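Local coordinates for GDSL-like Lipase/Acylhydrolase family protein (Neisseria meningitidis, PDB 4K7J), which probably removes O-acetyl groups from peptidoglycan, as an esterase of the SGNH hydrolase family, at residues Gly106-Leu111 / Ile125-Gly130; Leu151-Leu156 / Met193-Gly198; Tyr247-Ala252 / Gly286-Leu291; Ile257-Thr262 / Thr306-Met311. All coordinates share one frame; numbering follows the deposited sequence.

Contact 1: Gly106-Leu111 / Ile125-Gly130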
loop_
_atom_site.group_PDB
_atom_site.type_symbol
_atom_site.label_atom_id
_atom_site.label_comp_id
_atom_site.label_asym_id
_atom_site.label_seq_id
_atom_site.Cartn_x
_atom_site.Cartn_y
_atom_site.Cartn_z
ATOM N N GLY A 106 19.407 -7.473 9.226
ATOM C CA GLY A 106 19.285 -8.890 9.501
ATOM C C GLY A 106 19.723 -9.736 8.334
ATOM O O GLY A 106 20.210 -9.216 7.332
ATOM N N ASN A 107 19.531 -11.042 8.445
ATOM C CA ASN A 107 20.003 -11.960 7.410
ATOM C C ASN A 107 18.879 -12.625 6.620
ATOM O O ASN A 107 19.126 -13.529 5.827
ATOM C CB ASN A 107 20.924 -13.021 8.014
ATOM C CG ASN A 107 20.256 -13.823 9.128
ATOM O OD1 ASN A 107 19.031 -13.898 9.213
ATOM N ND2 ASN A 107 21.072 -14.449 9.978
ATOM N N TRP A 108 17.646 -12.181 6.839
ATOM C CA TRP A 108 16.516 -12.681 6.048
ATOM C C TRP A 108 16.678 -12.328 4.560
ATOM O O TRP A 108 17.280 -11.303 4.217
ATOM C CB TRP A 108 15.192 -12.128 6.590
ATOM C CG TRP A 108 14.871 -12.552 8.004
ATOM C CD1 TRP A 108 15.640 -13.330 8.828
ATOM C CD2 TRP A 108 13.704 -12.206 8.755
ATOM N NE1 TRP A 108 15.012 -13.492 10.043
ATOM C CE2 TRP A 108 13.826 -12.804 10.023
ATOM C CE3 TRP A 108 12.560 -11.449 8.472
ATOM C CZ2 TRP A 108 12.844 -12.674 11.008
ATOM C CZ3 TRP A 108 11.597 -11.312 9.448
ATOM C CH2 TRP A 108 11.741 -11.924 10.702
ATOM N N GLN A 109 16.149 -13.171 3.677
ATOM C CA GLN A 109 16.218 -12.886 2.241
ATOM C C GLN A 109 14.842 -12.682 1.617
ATOM O O GLN A 109 14.036 -13.605 1.602
ATOM C CB GLN A 109 16.954 -14.003 1.497
ATOM C CG GLN A 109 17.058 -13.720 -0.006
ATOM C CD GLN A 109 17.818 -12.425 -0.307
ATOM O OE1 GLN A 109 18.877 -12.158 0.283
ATOM N NE2 GLN A 109 17.273 -11.609 -1.221
ATOM N N SER A 110 14.582 -11.486 1.085
ATOM C CA SER A 110 13.277 -11.195 0.483
ATOM C C SER A 110 13.107 -11.798 -0.914
ATOM O O SER A 110 14.079 -12.109 -1.601
ATOM C CB SER A 110 13.022 -9.688 0.418
ATOM O OG SER A 110 13.977 -9.067 -0.434
ATOM N N LEU A 111 11.849 -11.958 -1.305
ATOM C CA LEU A 111 11.469 -12.461 -2.617
ATOM C C LEU A 111 10.151 -11.775 -2.950
ATOM O O LEU A 111 9.274 -11.676 -2.084
ATOM C CB LEU A 111 11.273 -13.978 -2.563
ATOM C CG LEU A 111 10.686 -14.594 -3.829
ATOM C CD1 LEU A 111 11.735 -14.557 -4.918
ATOM C CD2 LEU A 111 10.166 -16.012 -3.591
ATOM N N ILE A 125 5.092 -9.976 -1.277
ATOM C CA ILE A 125 6.437 -9.988 -0.708
ATOM C C ILE A 125 6.534 -11.005 0.420
ATOM O O ILE A 125 5.659 -11.071 1.288
ATOM C CB ILE A 125 6.827 -8.588 -0.177
ATOM C CG1 ILE A 125 6.786 -7.569 -1.318
ATOM C CG2 ILE A 125 8.209 -8.606 0.506
ATOM C CD1 ILE A 125 7.118 -6.175 -0.905
ATOM N N LEU A 126 7.584 -11.813 0.398
ATOM C CA LEU A 126 7.897 -12.639 1.557
ATOM C C LEU A 126 9.398 -12.616 1.799
ATOM O O LEU A 126 10.167 -12.206 0.921
ATOM C CB LEU A 126 7.376 -14.077 1.382
ATOM C CG LEU A 126 7.913 -14.953 0.241
ATOM C CD1 LEU A 126 9.246 -15.616 0.592
ATOM C CD2 LEU A 126 6.896 -16.020 -0.174
ATOM N N ALA A 127 9.823 -13.040 2.985
ATOM C CA ALA A 127 11.257 -13.188 3.243
ATOM C C ALA A 127 11.558 -14.574 3.816
ATOM O O ALA A 127 10.851 -15.036 4.706
ATOM C CB ALA A 127 11.747 -12.108 4.162
ATOM N N HIS A 128 12.583 -15.245 3.293
ATOM C CA HIS A 128 13.014 -16.525 3.855
ATOM C C HIS A 128 13.951 -16.213 5.023
ATOM O O HIS A 128 14.961 -15.538 4.829
ATOM C CB HIS A 128 13.790 -17.351 2.815
ATOM C CG HIS A 128 13.032 -17.621 1.553
ATOM N ND1 HIS A 128 11.833 -18.306 1.536
ATOM C CD2 HIS A 128 13.320 -17.332 0.259
ATOM C CE1 HIS A 128 11.410 -18.413 0.288
ATOM N NE2 HIS A 128 12.294 -17.835 -0.506
ATOM N N THR A 129 13.633 -16.691 6.220
ATOM C CA THR A 129 14.426 -16.341 7.398
ATOM C C THR A 129 15.664 -17.237 7.529
ATOM O O THR A 129 16.709 -16.797 8.006
ATOM C CB THR A 129 13.622 -16.459 8.731
ATOM O OG1 THR A 129 13.327 -17.842 9.006
ATOM C CG2 THR A 129 12.336 -15.646 8.687
ATOM N N GLY A 130 15.531 -18.494 7.123
ATOM C CA GLY A 130 16.594 -19.465 7.284
ATOM C C GLY A 130 16.627 -19.928 8.734
ATOM O O GLY A 130 15.941 -19.366 9.585
HETATM O O HOH W 1 17.572 -16.313 4.944
#
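Trp-108 offers one face of its indole to Thr-129, whose methyl CG2 stands 3.6 Å from the centroid of the five-membered ring and 16° off its normal, a CH-pi contact over the face. The two side chains lie side by side and point the same way. Thr-129 reaches the ring because CG2 is anti to its own carbonyl carbon, which turns OG1 away from the indole to hydrogen-bond with the backbone N of Trp-195. Ala-127 CB meets the tryptophan obliquely, near its CB. The imidazole of His-128 has Leu-126 CD1, from its own strand, over one face near the rim, and Leu-111 CD2 slants in to within 4.2 Å of His-128 NE2.

Behind these groups runs an antiparallel ladder. Gln-109 and His-128 form a hydrogen-bonded pair with bonds of 2.9 Å (Gln-109 N to His-128 O) and 2.8 Å (His-128 N to Gln-109 O). Leu-111 and Leu-126 form the next such pair, and their side chains touch through Leu-111 CB and Leu-126 CD1. Between the pairs Ser-110 and Ala-127 come to 4.0 Å, CA to CA. A water donates to His-128 O at 2.7 Å and, weakly, to Asn-107 O, extending the ladder where the strands end.

Thr-129 thus divides its two branches between the indole and a backbone N-H. For His-128, Leu-126 CD1 over the ring and a hydrogen bond from ND1 to Asp-196 OD1 limit rotation, and the carboxylate would probably favour a protonated imidazole.

Contact 2: Leu151-Leu156 / Met193-Gly198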
loop_
_atom_site.group_PDB
_atom_site.type_symbol
_atom_site.label_atom_id
_atom_site.label_comp_id
_atom_site.label_asym_id
_atom_site.label_seq_id
_atom_site.Cartn_x
_atom_site.Cartn_y
_atom_site.Cartn_z
ATOM N N LEU A 151 2.346 -10.344 12.549
ATOM C CA LEU A 151 3.185 -10.720 11.411
ATOM C C LEU A 151 2.490 -11.745 10.547
ATOM O O LEU A 151 2.019 -12.763 11.058
ATOM C CB LEU A 151 4.501 -11.364 11.860
ATOM C CG LEU A 151 5.360 -10.930 13.040
ATOM C CD1 LEU A 151 4.694 -11.254 14.373
ATOM C CD2 LEU A 151 6.685 -11.653 12.920
ATOM N N PHE A 152 2.471 -11.532 9.235
ATOM C CA PHE A 152 2.140 -12.652 8.361
ATOM C C PHE A 152 3.312 -13.621 8.410
ATOM O O PHE A 152 4.462 -13.208 8.289
ATOM C CB PHE A 152 1.883 -12.200 6.921
ATOM C CG PHE A 152 0.556 -11.514 6.723
ATOM C CD1 PHE A 152 -0.580 -12.250 6.420
ATOM C CD2 PHE A 152 0.446 -10.136 6.842
ATOM C CE1 PHE A 152 -1.806 -11.623 6.233
ATOM C CE2 PHE A 152 -0.782 -9.497 6.649
ATOM C CZ PHE A 152 -1.906 -10.252 6.342
ATOM N N ALA A 153 3.033 -14.905 8.585
ATOM C CA ALA A 153 4.105 -15.880 8.788
ATOM C C ALA A 153 3.687 -17.280 8.385
ATOM O O ALA A 153 2.549 -17.679 8.609
ATOM C CB ALA A 153 4.558 -15.870 10.249
ATOM N N LYS A 154 4.607 -18.022 7.779
ATOM C CA LYS A 154 4.368 -19.421 7.470
ATOM C C LYS A 154 5.536 -20.283 7.926
ATOM O O LYS A 154 6.638 -20.183 7.390
ATOM C CB LYS A 154 4.139 -19.632 5.975
ATOM C CG LYS A 154 3.797 -21.081 5.646
ATOM C CD LYS A 154 3.488 -21.282 4.166
ATOM C CE LYS A 154 4.717 -21.097 3.312
ATOM N NZ LYS A 154 4.435 -21.535 1.908
ATOM N N PRO A 155 5.292 -21.148 8.914
ATOM C CA PRO A 155 6.348 -21.989 9.468
ATOM C C PRO A 155 6.636 -23.161 8.537
ATOM O O PRO A 155 5.750 -23.599 7.804
ATOM C CB PRO A 155 5.707 -22.525 10.749
ATOM C CG PRO A 155 4.272 -22.677 10.383
ATOM C CD PRO A 155 3.973 -21.472 9.491
ATOM N N LEU A 156 7.861 -23.669 8.568
ATOM C CA LEU A 156 8.154 -24.913 7.871
ATOM C C LEU A 156 7.345 -26.062 8.483
ATOM O O LEU A 156 6.778 -26.885 7.764
ATOM C CB LEU A 156 9.648 -25.224 7.934
ATOM C CG LEU A 156 10.082 -26.485 7.199
ATOM C CD1 LEU A 156 9.976 -26.278 5.687
ATOM C CD2 LEU A 156 11.494 -26.850 7.611
ATOM N N MET A 193 14.406 -22.227 13.469
ATOM C CA MET A 193 14.172 -22.954 12.226
ATOM C C MET A 193 13.536 -22.031 11.166
ATOM O O MET A 193 13.064 -20.942 11.500
ATOM C CB MET A 193 13.315 -24.198 12.497
ATOM C CG MET A 193 14.097 -25.377 13.120
ATOM S SD MET A 193 15.367 -26.115 12.051
ATOM C CE MET A 193 16.845 -25.379 12.724
ATOM N N PRO A 194 13.535 -22.453 9.887
ATOM C CA PRO A 194 13.092 -21.536 8.827
ATOM C C PRO A 194 11.602 -21.217 8.818
ATOM O O PRO A 194 10.770 -22.105 9.017
ATOM C CB PRO A 194 13.437 -22.293 7.537
ATOM C CG PRO A 194 14.544 -23.242 7.943
ATOM C CD PRO A 194 14.162 -23.669 9.325
ATOM N N TRP A 195 11.297 -19.952 8.534
ATOM C CA TRP A 195 9.942 -19.489 8.276
ATOM C C TRP A 195 9.937 -18.657 6.997
ATOM O O TRP A 195 10.974 -18.130 6.591
ATOM C CB TRP A 195 9.511 -18.510 9.361
ATOM C CG TRP A 195 9.265 -19.035 10.727
ATOM C CD1 TRP A 195 10.198 -19.468 11.630
ATOM C CD2 TRP A 195 8.001 -19.099 11.391
ATOM N NE1 TRP A 195 9.578 -19.838 12.803
ATOM C CE2 TRP A 195 8.231 -19.607 12.685
ATOM C CE3 TRP A 195 6.689 -18.779 11.013
ATOM C CZ2 TRP A 195 7.195 -19.810 13.603
ATOM C CZ3 TRP A 195 5.665 -18.985 11.919
ATOM C CH2 TRP A 195 5.926 -19.490 13.203
ATOM N N ASP A 196 8.754 -18.468 6.415
ATOM C CA ASP A 196 8.543 -17.346 5.498
ATOM C C ASP A 196 7.749 -16.279 6.222
ATOM O O ASP A 196 6.789 -16.590 6.920
ATOM C CB ASP A 196 7.807 -17.787 4.228
ATOM C CG ASP A 196 8.686 -18.621 3.305
ATOM O OD1 ASP A 196 9.920 -18.632 3.505
ATOM O OD2 ASP A 196 8.142 -19.257 2.384
ATOM N N ILE A 197 8.151 -15.026 6.067
ATOM C CA ILE A 197 7.488 -13.908 6.756
ATOM C C ILE A 197 6.986 -12.901 5.711
ATOM O O ILE A 197 7.688 -12.606 4.740
ATOM C CB ILE A 197 8.467 -13.174 7.719
ATOM C CG1 ILE A 197 9.121 -14.147 8.706
ATOM C CG2 ILE A 197 7.769 -12.039 8.465
ATOM C CD1 ILE A 197 8.165 -14.775 9.719
ATOM N N GLY A 198 5.776 -12.393 5.907
ATOM C CA GLY A 198 5.192 -11.403 5.020
ATOM C C GLY A 198 5.309 -10.050 5.685
ATOM O O GLY A 198 6.283 -9.791 6.376
HETATM O O HOH W 2 6.180 -19.328 0.543
#
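Pro-155 lies across Trp-195, the two side chains crossing obliquely with the pyrrolidine over one face of the indole. Its CB sits 3.8 Å from the centroid of the six-membered ring and 13° off the normal, a CH-pi contact. Trp-195 CG, anti to the carbonyl carbon (chi1 -70°), brings the indole against the proline. Ala-153 CB approaches the same ring more obliquely, 3.7 Å from Trp-195 CE3, and also packs on Ile-197 CD1. The indole NE1 is hydrogen-bonded to Thr-161 O, which helps to fix the ring.

On the other side of the sheet Lys-154 and Asp-196 run side by side in the same direction. Their charges stop short of a salt bridge, with NZ of Lys-154 4.4 Å from OD2 of Asp-196. A water spans the gap, donating to Asp-196 OD2 at 2.7 Å and accepting from Lys-154 NZ, whose direct ion pair is with Asp-119; OD1 of Asp-196 is engaged by His-128.

Backbone bonds lock the register: Lys-154 N to Asp-196 O is 2.7 Å, Asp-196 N returns to Lys-154 O, and Gly-198 N bonds to Phe-152 O. Leu-162 of strand 161-164 touches Trp-195 and Ile-197, consistent with one sheet of a galactose-binding-like beta sandwich, its buried side facing the other sheet.

Contact 3: Tyr247-Ala252 / Gly286-Leu291. With ACT (acetate ion), chain C.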
loop_
_atom_site.group_PDB
_atom_site.type_symbol
_atom_site.label_atom_id
_atom_site.label_comp_id
_atom_site.label_asym_id
_atom_site.label_seq_id
_atom_site.Cartn_x
_atom_site.Cartn_y
_atom_site.Cartn_z
ATOM N N TYR A 247 -2.731 1.797 -9.369
ATOM C CA TYR A 247 -2.124 1.130 -10.505
ATOM C C TYR A 247 -2.465 1.931 -11.753
ATOM O O TYR A 247 -3.030 3.008 -11.656
ATOM C CB TYR A 247 -2.652 -0.299 -10.648
ATOM C CG TYR A 247 -2.296 -1.261 -9.513
ATOM C CD1 TYR A 247 -1.115 -1.993 -9.537
ATOM C CD2 TYR A 247 -3.172 -1.469 -8.455
ATOM C CE1 TYR A 247 -0.803 -2.886 -8.526
ATOM C CE2 TYR A 247 -2.876 -2.363 -7.435
ATOM C CZ TYR A 247 -1.690 -3.072 -7.476
ATOM O OH TYR A 247 -1.390 -3.961 -6.467
ATOM N N GLY A 248 -2.126 1.415 -12.924
ATOM C CA GLY A 248 -2.546 2.072 -14.152
ATOM C C GLY A 248 -1.394 2.393 -15.069
ATOM O O GLY A 248 -1.507 2.257 -16.283
ATOM N N THR A 249 -0.277 2.807 -14.483
ATOM C CA THR A 249 0.897 3.177 -15.270
ATOM C C THR A 249 1.433 2.017 -16.099
ATOM O O THR A 249 1.707 2.166 -17.283
ATOM C CB THR A 249 2.002 3.736 -14.365
ATOM O OG1 THR A 249 1.531 4.936 -13.738
ATOM C CG2 THR A 249 3.253 4.049 -15.163
ATOM N N ASN A 250 1.570 0.848 -15.486
ATOM C CA ASN A 250 2.072 -0.304 -16.225
ATOM C C ASN A 250 1.047 -0.904 -17.186
ATOM O O ASN A 250 1.402 -1.296 -18.302
ATOM C CB ASN A 250 2.622 -1.355 -15.254
ATOM C CG ASN A 250 3.782 -0.811 -14.423
ATOM O OD1 ASN A 250 4.828 -0.486 -14.962
ATOM N ND2 ASN A 250 3.584 -0.689 -13.114
ATOM N N GLU A 251 -0.215 -0.979 -16.758
ATOM C CA GLU A 251 -1.280 -1.413 -17.660
ATOM C C GLU A 251 -1.202 -0.558 -18.929
ATOM O O GLU A 251 -1.308 -1.068 -20.041
ATOM C CB GLU A 251 -2.666 -1.252 -17.008
ATOM C CG GLU A 251 -2.997 -2.250 -15.894
ATOM C CD GLU A 251 -2.513 -1.809 -14.516
ATOM O OE1 GLU A 251 -1.593 -0.974 -14.463
ATOM O OE2 GLU A 251 -3.057 -2.295 -13.488
ATOM N N ALA A 252 -0.983 0.742 -18.747
ATOM C CA ALA A 252 -0.949 1.687 -19.870
ATOM C C ALA A 252 0.142 1.391 -20.886
ATOM O O ALA A 252 0.021 1.769 -22.050
ATOM C CB ALA A 252 -0.799 3.104 -19.364
ATOM N N GLY A 286 -6.446 7.162 -10.144
ATOM C CA GLY A 286 -6.290 7.135 -11.588
ATOM C C GLY A 286 -4.838 7.372 -11.953
ATOM O O GLY A 286 -4.157 8.154 -11.292
ATOM N N ALA A 287 -4.354 6.685 -12.983
ATOM C CA ALA A 287 -2.956 6.794 -13.373
ATOM C C ALA A 287 -2.545 8.249 -13.670
ATOM O O ALA A 287 -3.331 9.017 -14.240
ATOM C CB ALA A 287 -2.679 5.907 -14.565
ATOM N N PRO A 288 -1.314 8.630 -13.277
ATOM C CA PRO A 288 -0.789 9.943 -13.666
ATOM C C PRO A 288 -0.507 9.958 -15.155
ATOM O O PRO A 288 -0.491 8.895 -15.772
ATOM C CB PRO A 288 0.538 10.032 -12.898
ATOM C CG PRO A 288 0.962 8.600 -12.708
ATOM C CD PRO A 288 -0.333 7.849 -12.495
ATOM N N GLU A 289 -0.279 11.129 -15.737
ATOM C CA GLU A 289 0.191 11.150 -17.107
ATOM C C GLU A 289 1.590 10.551 -17.138
ATOM O O GLU A 289 2.424 10.862 -16.293
ATOM C CB GLU A 289 0.210 12.564 -17.703
ATOM C CG GLU A 289 0.735 12.576 -19.146
ATOM C CD GLU A 289 0.544 13.908 -19.867
ATOM O OE1 GLU A 289 1.237 14.891 -19.527
ATOM O OE2 GLU A 289 -0.294 13.965 -20.789
ATOM N N SER A 290 1.822 9.674 -18.108
ATOM C CA SER A 290 3.143 9.150 -18.409
ATOM C C SER A 290 3.428 9.500 -19.851
ATOM O O SER A 290 2.506 9.799 -20.613
ATOM C CB SER A 290 3.181 7.622 -18.262
ATOM O OG SER A 290 2.993 7.237 -16.913
ATOM N N LEU A 291 4.702 9.462 -20.224
ATOM C CA LEU A 291 5.102 9.699 -21.602
ATOM C C LEU A 291 5.873 8.507 -22.131
ATOM O O LEU A 291 6.763 7.992 -21.458
ATOM C CB LEU A 291 5.966 10.957 -21.701
ATOM C CG LEU A 291 5.281 12.203 -21.140
ATOM C CD1 LEU A 291 6.188 13.423 -21.240
ATOM C CD2 LEU A 291 3.962 12.447 -21.862
HETATM C C ACT C . 6.266 1.398 -12.334
HETATM O O ACT C . 7.446 1.275 -12.775
HETATM O OXT ACT C . 5.804 0.462 -11.631
HETATM C CH3 ACT C . 5.444 2.620 -12.607
HETATM O O HOH W 3 0.783 6.457 -15.690
#
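The Gly-Thr-Asn run at 248-250 matches the block III motif of SGNH hydrolases, whose asparagine belongs to the oxyanion hole, and Ala-287 and Pro-288 pack directly against it. Ala-287 CB points at the turn and comes to 3.8 Å from Gly-248 C. Gly-248, with its positive phi of 125°, lets the backbone lie against that methyl.

Thr-249 is the side chain that joins the segments. It crosses Pro-288 at about a right angle, with OG1 3.7 Å from Pro-288 CD. With CG2 anti to the backbone N, the methyl lies 3.6 Å from Ser-290 OG and also touches the methyl of a bound acetate. One water replaces direct bonds across the contact: it lies 2.6 Å from Thr-249 OG1 and donates to Pro-288 O at 2.8 Å and to Ser-290 OG at 2.6 Å. Thr-249 OG1 is also hydrogen-bonded to His-63 NE2.

Asn-250 ND2 donates to acetate OXT at 2.9 Å, nearly straight at 172°. Ser-62 N and Gly-218 N also bind the ion and, with Asn-250 ND2, are the donors expected of an SGNH oxyanion hole; His-351 NE2 is a further partner. The acetate itself probably came from the crystallisation liquor.

Both segments leave the C-terminal ends of adjacent parallel strands, 242-246 and 281-286, and Gln-312 of helix 305-318 ties them together, hydrogen-bonding to Tyr-247 O and Ala-287 N.

Contact 4: Ile257-Thr262 / Thr306-Met311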
loop_
_atom_site.group_PDB
_atom_site.type_symbol
_atom_site.label_atom_id
_atom_site.label_comp_id
_atom_site.label_asym_id
_atom_site.label_seq_id
_atom_site.Cartn_x
_atom_site.Cartn_y
_atom_site.Cartn_z
ATOM N N ILE A 257 -3.298 -4.522 -24.308
ATOM C CA ILE A 257 -4.225 -4.737 -23.205
ATOM C C ILE A 257 -5.684 -4.802 -23.697
ATOM O O ILE A 257 -6.081 -4.098 -24.624
ATOM C CB ILE A 257 -4.053 -3.648 -22.113
ATOM C CG1 ILE A 257 -4.776 -4.047 -20.822
ATOM C CG2 ILE A 257 -4.510 -2.299 -22.630
ATOM C CD1 ILE A 257 -4.435 -3.168 -19.631
ATOM N N ASP A 258 -6.465 -5.677 -23.080
ATOM C CA ASP A 258 -7.877 -5.821 -23.402
ATOM C C ASP A 258 -8.663 -5.074 -22.338
ATOM O O ASP A 258 -8.840 -5.585 -21.225
ATOM C CB ASP A 258 -8.248 -7.310 -23.385
ATOM C CG ASP A 258 -9.678 -7.578 -23.843
ATOM O OD1 ASP A 258 -10.597 -6.806 -23.497
ATOM O OD2 ASP A 258 -9.887 -8.591 -24.542
ATOM N N ILE A 259 -9.120 -3.870 -22.674
ATOM C CA ILE A 259 -9.768 -2.999 -21.694
ATOM C C ILE A 259 -11.031 -3.645 -21.133
ATOM O O ILE A 259 -11.271 -3.615 -19.932
ATOM C CB ILE A 259 -10.090 -1.598 -22.279
ATOM C CG1 ILE A 259 -8.803 -0.844 -22.629
ATOM C CG2 ILE A 259 -10.915 -0.775 -21.305
ATOM C CD1 ILE A 259 -7.910 -0.536 -21.419
ATOM N N ALA A 260 -11.832 -4.254 -22.000
ATOM C CA ALA A 260 -13.064 -4.889 -21.552
ATOM C C ALA A 260 -12.777 -6.015 -20.558
ATOM O O ALA A 260 -13.434 -6.124 -19.525
ATOM C CB ALA A 260 -13.869 -5.418 -22.749
ATOM N N ASP A 261 -11.786 -6.847 -20.859
ATOM C CA ASP A 261 -11.436 -7.911 -19.925
ATOM C C ASP A 261 -10.854 -7.336 -18.633
ATOM O O ASP A 261 -11.234 -7.747 -17.533
ATOM C CB ASP A 261 -10.443 -8.904 -20.527
ATOM C CG ASP A 261 -10.251 -10.127 -19.637
ATOM O OD1 ASP A 261 -11.270 -10.765 -19.306
ATOM O OD2 ASP A 261 -9.105 -10.428 -19.240
ATOM N N THR A 262 -9.944 -6.376 -18.781
ATOM C CA THR A 262 -9.289 -5.754 -17.635
ATOM C C THR A 262 -10.325 -5.114 -16.717
ATOM O O THR A 262 -10.295 -5.313 -15.498
ATOM C CB THR A 262 -8.262 -4.698 -18.073
ATOM O OG1 THR A 262 -7.322 -5.294 -18.977
ATOM C CG2 THR A 262 -7.520 -4.133 -16.853
ATOM N N THR A 306 -4.880 6.658 -22.122
ATOM C CA THR A 306 -6.187 7.298 -21.976
ATOM C C THR A 306 -7.271 6.263 -21.699
ATOM O O THR A 306 -8.086 6.440 -20.796
ATOM C CB THR A 306 -6.530 8.170 -23.223
ATOM O OG1 THR A 306 -5.633 9.284 -23.276
ATOM C CG2 THR A 306 -7.978 8.690 -23.177
ATOM N N GLU A 307 -7.260 5.161 -22.438
ATOM C CA GLU A 307 -8.271 4.125 -22.233
ATOM C C GLU A 307 -8.188 3.500 -20.837
ATOM O O GLU A 307 -9.218 3.204 -20.208
ATOM C CB GLU A 307 -8.140 3.039 -23.290
ATOM C CG GLU A 307 -8.419 3.511 -24.701
ATOM C CD GLU A 307 -7.762 2.605 -25.703
ATOM O OE1 GLU A 307 -8.305 1.507 -25.953
ATOM O OE2 GLU A 307 -6.681 2.983 -26.203
ATOM N N VAL A 308 -6.962 3.307 -20.352
ATOM C CA VAL A 308 -6.754 2.780 -19.006
ATOM C C VAL A 308 -7.282 3.732 -17.932
ATOM O O VAL A 308 -8.006 3.310 -17.036
ATOM C CB VAL A 308 -5.271 2.439 -18.747
ATOM C CG1 VAL A 308 -5.013 2.168 -17.246
ATOM C CG2 VAL A 308 -4.855 1.254 -19.588
ATOM N N GLN A 309 -6.926 5.014 -18.021
ATOM C CA GLN A 309 -7.408 6.005 -17.059
ATOM C C GLN A 309 -8.941 6.085 -17.036
ATOM O O GLN A 309 -9.557 6.276 -15.979
ATOM C CB GLN A 309 -6.829 7.391 -17.368
ATOM C CG GLN A 309 -5.327 7.523 -17.129
ATOM C CD GLN A 309 -4.763 8.786 -17.739
ATOM O OE1 GLN A 309 -5.174 9.202 -18.826
ATOM N NE2 GLN A 309 -3.845 9.426 -17.028
ATOM N N GLN A 310 -9.553 5.932 -18.203
ATOM C CA GLN A 310 -11.013 6.014 -18.299
ATOM C C GLN A 310 -11.663 4.773 -17.714
ATOM O O GLN A 310 -12.704 4.852 -17.064
ATOM C CB GLN A 310 -11.459 6.221 -19.749
ATOM C CG GLN A 310 -11.156 7.608 -20.260
ATOM C CD GLN A 310 -11.693 7.853 -21.654
ATOM O OE1 GLN A 310 -12.312 6.978 -22.268
ATOM N NE2 GLN A 310 -11.450 9.052 -22.165
ATOM N N MET A 311 -11.044 3.623 -17.953
ATOM C CA MET A 311 -11.520 2.389 -17.365
ATOM C C MET A 311 -11.516 2.516 -15.849
ATOM O O MET A 311 -12.481 2.126 -15.187
ATOM C CB MET A 311 -10.645 1.207 -17.779
ATOM C CG MET A 311 -11.015 -0.065 -17.030
ATOM S SD MET A 311 -9.673 -1.244 -17.055
ATOM C CE MET A 311 -8.579 -0.466 -15.867
#
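Ile-259 directs its CB at helix 305-318, and from there its two branches part, one toward Met-311, the other toward Glu-307 and Val-308. CG2, anti to the backbone N, rests 4.1 Å from Met-311 CB. CG1, beside that N at a chi1 of -65°, passes 4.0 Å from Glu-307 CB and skirts the carboxylate at OE1. The tip, CD1, ends 4.0 Å from Val-308 CG2 while keeping touch with Glu-307 CB. The isoleucine thus lies across both Glu-307 and Val-308 at about a right angle, and slants past Met-311. Val-308 CG2 has a second, looser neighbour in Ile-257 CD1.

The helices that meet here, 259-276 and 305-318, belong to successive beta-alpha-beta crossovers of the alpha/beta (flavodoxin-like) domain of the SGNH hydrolase family, the first between strands 242-246 and 281-286, the second between strands 281-286 and 322-325.

One turn further along helix 259-276, Thr-262 CG2 touches Met-311 SD at 3.6 Å. The methionine gets there because its CG is anti to the backbone N, and a bend at chi3 then folds CE back over the same threonine methyl. Thr-262 OG1 points the other way and donates to Asp-258 O at 2.7 Å, a carbonyl that also accepts from Thr-262 N. Asp-258 is the N-cap: its OD1 takes Asp-261 N at 2.9 Å, met from above the carboxylate plane. Arg-304 joins the two segments from outside, forming a salt bridge with Glu-307 OE1 and a hydrogen bond with Ile-257 O.

In the fold
Following the chain from the N terminus, contact 1 comes first and closes a short, 13-residue connection between two neighbouring strands at one side of an antiparallel sheet. Contact 2 opens only afterwards and spans 36 residues, bringing strand 195-203 back beside strand 147-155; since strand 195-203 also borders strand 125-128, the two contacts continue one sheet. Contacts 3 and 4 lie far off in the hydrolase domain, with centres 30 Å or more from those of the first two. There the segments alternate along the chain, so the two closures cross, and Gln-309 NE2 of contact 4 hydrogen-bonds to Ala-287 O of contact 3, tying helix packing to the loops around the acetate.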